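Local structure of protein FmtA (Staphylococcus aureus, 5ZH8) at residues Phe351-Asn356 against Val360-Leu365; Arg341-Gly344 against Gln349-Thr352. The protein removes D-alanyl esters from the wall and lipoteichoic acids of the cell envelope, and affects methicillin resistance, autolysis and cell-wall structure. One frame throughout, in Å; residues are numbered along the deposited sequence.

Overall arrangement
Both contacts lie in the large antiparallel sheet of the chain and use three strands that follow one another in sequence. Coming from the N terminus, the chain first runs along strand 340-346, turns, and returns along strand 349-355; contact 2 (341-344 with 349-352) closes this hairpin. A second turn then leads into strand 359-365, where contact 1 (351-356 with 360-365) closes the next hairpin. The two loops therefore follow in series and overlap only at F351 and T352. These residues belong to the shared middle strand, bonded along its two edges, so that the three strands form one up-and-down meander. The contact centres are about 7 Å apart.

Contact 1: Phe351-Asn356 against Val360-Leu365; sequences FTVYYN and VVVLAL
The F351 ring reaches across to the neighbouring strand: CZ comes to 3.7 Å from CG1 of V362, and CD2 to 3.8 Å from CB of A364. Its first torsion (chi1 -161°) swings CG away from the backbone N and lets the ring span both partners obliquely. Beside it on the same sheet face, V353 and V362 point the same way, with their CG2 and CG1 methyls 4.1 Å apart, and V353 CG1 also meets V360 CG1. This apolar row is the tightly packed side, and helix 292-303 packs on part of it, with M295 and I299 against V353 and I299 also against Y355. Y355 ends the row differently: CB packs 3.8 Å from V360 CG2, while the ring, turned by chi1 of 75°, leads off toward N340, whose ND2 bonds its hydroxyl. The face of T352, Y354, V361 and L363 is looser between the strands, because the ends of Y354 and L363 head away from the partner strand. It is not a solvent side, however: helix 371-382 covers it, with E372 bonding the Y354 hydroxyl and N371 ND2 reaching both T352 OG1 and L363 O. Four backbone hydrogen bonds join the strands in two pairs, T352 with L363 and Y354 with V361. The bond from L363 N to T352 O is nearly straight, 177° at the hydrogen and 2.9 Å long. A regular antiparallel hairpin, packed between helices on its two faces, is characteristic of the central sheet of the serine beta-lactamase and penicillin-binding protein fold.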
loop_
_atom_site.group_PDB
_atom_site.type_symbol
_atom_site.label_atom_id
_atom_site.label_comp_id
_atom_site.label_asym_id
_atom_site.label_seq_id
_atom_site.Cartn_x
_atom_site.Cartn_y
_atom_site.Cartn_z
ATOM N N PHE A 351 4.409 9.185 6.125
ATOM C CA PHE A 351 4.968 10.124 7.082
ATOM C C PHE A 351 4.363 9.841 8.456
ATOM O O PHE A 351 3.175 10.065 8.682
ATOM C CB PHE A 351 4.663 11.551 6.630
ATOM C CG PHE A 351 5.545 12.583 7.255
ATOM C CD1 PHE A 351 5.234 13.117 8.491
ATOM C CD2 PHE A 351 6.690 13.016 6.603
ATOM C CE1 PHE A 351 6.050 14.066 9.070
ATOM C CE2 PHE A 351 7.513 13.968 7.176
ATOM C CZ PHE A 351 7.194 14.491 8.415
ATOM N N THR A 352 5.188 9.341 9.367
ATOM C CA THR A 352 4.694 8.802 10.624
ATOM C C THR A 352 5.473 9.385 11.796
ATOM O O THR A 352 6.673 9.630 11.696
ATOM C CB THR A 352 4.773 7.260 10.630
ATOM O OG1 THR A 352 4.178 6.736 9.429
ATOM C CG2 THR A 352 4.049 6.683 11.831
ATOM N N VAL A 353 4.766 9.622 12.898
ATOM C CA VAL A 353 5.336 10.248 14.086
ATOM C C VAL A 353 4.830 9.491 15.296
ATOM O O VAL A 353 3.626 9.347 15.477
ATOM C CB VAL A 353 4.899 11.725 14.249
ATOM C CG1 VAL A 353 5.653 12.379 15.397
ATOM C CG2 VAL A 353 5.105 12.517 12.965
ATOM N N TYR A 354 5.752 8.996 16.107
ATOM C CA TYR A 354 5.432 8.448 17.420
ATOM C C TYR A 354 6.127 9.345 18.418
ATOM O O TYR A 354 7.301 9.669 18.226
ATOM C CB TYR A 354 5.996 7.042 17.575
ATOM C CG TYR A 354 5.118 5.903 17.111
ATOM C CD1 TYR A 354 4.151 6.065 16.126
ATOM C CD2 TYR A 354 5.304 4.634 17.644
ATOM C CE1 TYR A 354 3.379 4.996 15.717
ATOM C CE2 TYR A 354 4.548 3.565 17.236
ATOM C CZ TYR A 354 3.590 3.744 16.279
ATOM O OH TYR A 354 2.854 2.647 15.909
ATOM N N TYR A 355 5.422 9.764 19.469
ATOM C CA TYR A 355 6.077 10.560 20.494
ATOM C C TYR A 355 5.460 10.473 21.868
ATOM O O TYR A 355 4.328 10.011 22.036
ATOM C CB TYR A 355 6.187 12.027 20.061
ATOM C CG TYR A 355 4.920 12.845 20.117
ATOM C CD1 TYR A 355 4.545 13.502 21.282
ATOM C CD2 TYR A 355 4.121 13.002 18.992
ATOM C CE1 TYR A 355 3.399 14.267 21.328
ATOM C CE2 TYR A 355 2.969 13.774 19.034
ATOM C CZ TYR A 355 2.617 14.403 20.203
ATOM O OH TYR A 355 1.476 15.164 20.260
ATOM N N ASN A 356 6.255 10.903 22.844
ATOM C CA ASN A 356 5.819 11.079 24.222
ATOM C C ASN A 356 6.559 12.295 24.812
ATOM O O ASN A 356 7.003 13.162 24.054
ATOM C CB ASN A 356 6.004 9.782 25.036
ATOM C CG ASN A 356 7.447 9.338 25.149
ATOM O OD1 ASN A 356 8.373 10.129 25.011
ATOM N ND2 ASN A 356 7.640 8.063 25.429
ATOM N N VAL A 360 10.491 12.359 20.462
ATOM C CA VAL A 360 9.654 12.545 19.282
ATOM C C VAL A 360 10.373 11.874 18.128
ATOM O O VAL A 360 11.467 12.285 17.755
ATOM C CB VAL A 360 9.400 14.033 18.946
ATOM C CG1 VAL A 360 8.450 14.152 17.758
ATOM C CG2 VAL A 360 8.843 14.769 20.156
ATOM N N VAL A 361 9.757 10.828 17.590
ATOM C CA VAL A 361 10.341 10.040 16.511
ATOM C C VAL A 361 9.544 10.303 15.248
ATOM O O VAL A 361 8.355 10.002 15.193
ATOM C CB VAL A 361 10.318 8.527 16.830
ATOM C CG1 VAL A 361 11.064 7.739 15.761
ATOM C CG2 VAL A 361 10.905 8.265 18.207
ATOM N N VAL A 362 10.206 10.875 14.245
ATOM C CA VAL A 362 9.578 11.196 12.965
ATOM C C VAL A 362 10.261 10.368 11.892
ATOM O O VAL A 362 11.474 10.480 11.704
ATOM C CB VAL A 362 9.720 12.699 12.609
ATOM C CG1 VAL A 362 8.897 13.042 11.366
ATOM C CG2 VAL A 362 9.333 13.579 13.790
ATOM N N LEU A 363 9.487 9.537 11.198
ATOM C CA LEU A 363 10.030 8.634 10.193
ATOM C C LEU A 363 9.309 8.845 8.868
ATOM O O LEU A 363 8.105 8.603 8.758
ATOM C CB LEU A 363 9.891 7.185 10.659
ATOM C CG LEU A 363 10.810 6.166 9.976
ATOM C CD1 LEU A 363 12.265 6.445 10.329
ATOM C CD2 LEU A 363 10.434 4.737 10.344
ATOM N N ALA A 364 10.057 9.309 7.870
ATOM C CA ALA A 364 9.503 9.629 6.559
ATOM C C ALA A 364 9.993 8.630 5.512
ATOM O O ALA A 364 11.191 8.408 5.362
ATOM C CB ALA A 364 9.887 11.048 6.160
ATOM N N LEU A 365 9.056 8.048 4.778
ATOM C CA LEU A 365 9.363 7.019 3.806
ATOM C C LEU A 365 8.815 7.417 2.436
ATOM O O LEU A 365 7.616 7.617 2.295
ATOM C CB LEU A 365 8.722 5.716 4.280
ATOM C CG LEU A 365 9.009 4.451 3.491
ATOM C CD1 LEU A 365 10.468 4.034 3.634
ATOM C CD2 LEU A 365 8.069 3.357 3.974
#

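Contact 2: Arg341-Gly344 against Gln349-Thr352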
loop_
_atom_site.group_PDB
_atom_site.type_symbol
_atom_site.label_atom_id
_atom_site.label_comp_id
_atom_site.label_asym_id
_atom_site.label_seq_id
_atom_site.Cartn_x
_atom_site.Cartn_y
_atom_site.Cartn_z
ATOM N N ARG A 341 0.457 9.691 18.247
ATOM C CA ARG A 341 0.767 9.249 16.903
ATOM C C ARG A 341 0.222 10.194 15.833
ATOM O O ARG A 341 -0.917 10.653 15.925
ATOM C CB ARG A 341 0.201 7.843 16.701
ATOM C CG ARG A 341 0.194 7.346 15.266
ATOM C CD ARG A 341 -0.350 5.929 15.207
ATOM N NE ARG A 341 -0.202 5.331 13.879
ATOM C CZ ARG A 341 -1.059 5.498 12.871
ATOM N NH1 ARG A 341 -2.138 6.261 13.020
ATOM N NH2 ARG A 341 -0.838 4.909 11.712
ATOM N N LEU A 342 1.055 10.481 14.835
ATOM C CA LEU A 342 0.605 11.075 13.576
ATOM C C LEU A 342 1.009 10.154 12.429
ATOM O O LEU A 342 2.011 9.443 12.516
ATOM C CB LEU A 342 1.213 12.461 13.338
ATOM C CG LEU A 342 0.697 13.605 14.204
ATOM C CD1 LEU A 342 1.389 13.619 15.548
ATOM C CD2 LEU A 342 0.901 14.945 13.519
ATOM N N ASN A 343 0.217 10.172 11.363
ATOM C CA ASN A 343 0.504 9.366 10.195
ATOM C C ASN A 343 -0.249 9.877 8.966
ATOM O O ASN A 343 -1.419 10.239 9.051
ATOM C CB ASN A 343 0.149 7.900 10.457
ATOM C CG ASN A 343 0.427 7.020 9.258
ATOM O OD1 ASN A 343 1.543 6.542 9.061
ATOM N ND2 ASN A 343 -0.597 6.790 8.461
ATOM N N GLY A 344 0.438 9.892 7.826
ATOM C CA GLY A 344 -0.176 10.209 6.540
ATOM C C GLY A 344 0.414 9.350 5.440
ATOM O O GLY A 344 1.631 9.213 5.339
ATOM N N GLN A 349 4.304 7.963 -0.478
ATOM C CA GLN A 349 5.067 8.375 0.688
ATOM C C GLN A 349 4.309 8.002 1.946
ATOM O O GLN A 349 3.090 7.837 1.922
ATOM C CB GLN A 349 5.352 9.874 0.641
ATOM C CG GLN A 349 6.008 10.315 -0.667
ATOM C CD GLN A 349 6.727 11.651 -0.586
ATOM O OE1 GLN A 349 7.003 12.158 0.502
ATOM N NE2 GLN A 349 7.049 12.221 -1.739
ATOM N N VAL A 350 5.043 7.834 3.037
ATOM C CA VAL A 350 4.453 7.549 4.338
ATOM C C VAL A 350 5.177 8.399 5.373
ATOM O O VAL A 350 6.405 8.337 5.483
ATOM C CB VAL A 350 4.579 6.068 4.744
ATOM C CG1 VAL A 350 3.570 5.748 5.833
ATOM C CG2 VAL A 350 4.365 5.148 3.554
ATOM N N PHE A 351 4.409 9.185 6.125
ATOM C CA PHE A 351 4.968 10.124 7.082
ATOM C C PHE A 351 4.363 9.841 8.456
ATOM O O PHE A 351 3.175 10.065 8.682
ATOM C CB PHE A 351 4.663 11.551 6.630
ATOM C CG PHE A 351 5.545 12.583 7.255
ATOM C CD1 PHE A 351 5.234 13.117 8.491
ATOM C CD2 PHE A 351 6.690 13.016 6.603
ATOM C CE1 PHE A 351 6.050 14.066 9.070
ATOM C CE2 PHE A 351 7.513 13.968 7.176
ATOM C CZ PHE A 351 7.194 14.491 8.415
ATOM N N THR A 352 5.188 9.341 9.367
ATOM C CA THR A 352 4.694 8.802 10.624
ATOM C C THR A 352 5.473 9.385 11.796
ATOM O O THR A 352 6.673 9.630 11.696
ATOM C CB THR A 352 4.773 7.260 10.630
ATOM O OG1 THR A 352 4.178 6.736 9.429
ATOM C CG2 THR A 352 4.049 6.683 11.831
#
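G344 and F351 form an antiparallel hydrogen-bonded pair, joined from G344 N to F351 O and from F351 N to G344 O, both at 2.9 Å, in strand segments whose directions differ by 169°. The next pair, N343 with T352, is non-hydrogen-bonded and has its CA atoms 4.2 Å apart; here the side chains supply the link. T352 OG1 donates to N343 OD1 over 2.7 Å, approaching in the plane of the amide with a C=O...O angle of 148°. The two side chains run alongside each other. An extended chi1 of 180° carries the N343 amide toward the hydroxyl. V350 CG1 also lies 3.9 Å from N343 OD1. The T352 hydroxyl, donating here, accepts its other bond from the side of helix 371-382. Within the strand, CB of N343 lies 3.3 Å above the plane of the R341 guanidinium, offset toward its rim, while R341 NE makes a salt bridge to E372. L342 O, bonded to V353 N, also receives a CA-H...O contact from T352 CA at 3.3 Å. Helix 371-382 packs against the face of N343, V350 and T352, and S268 and N267 of the second subunit pack on R341 and N343, respectively. Along the sheet, strand 333-335 lies beyond 340-346, and strand 359-365 flanks 349-355 at its other edge.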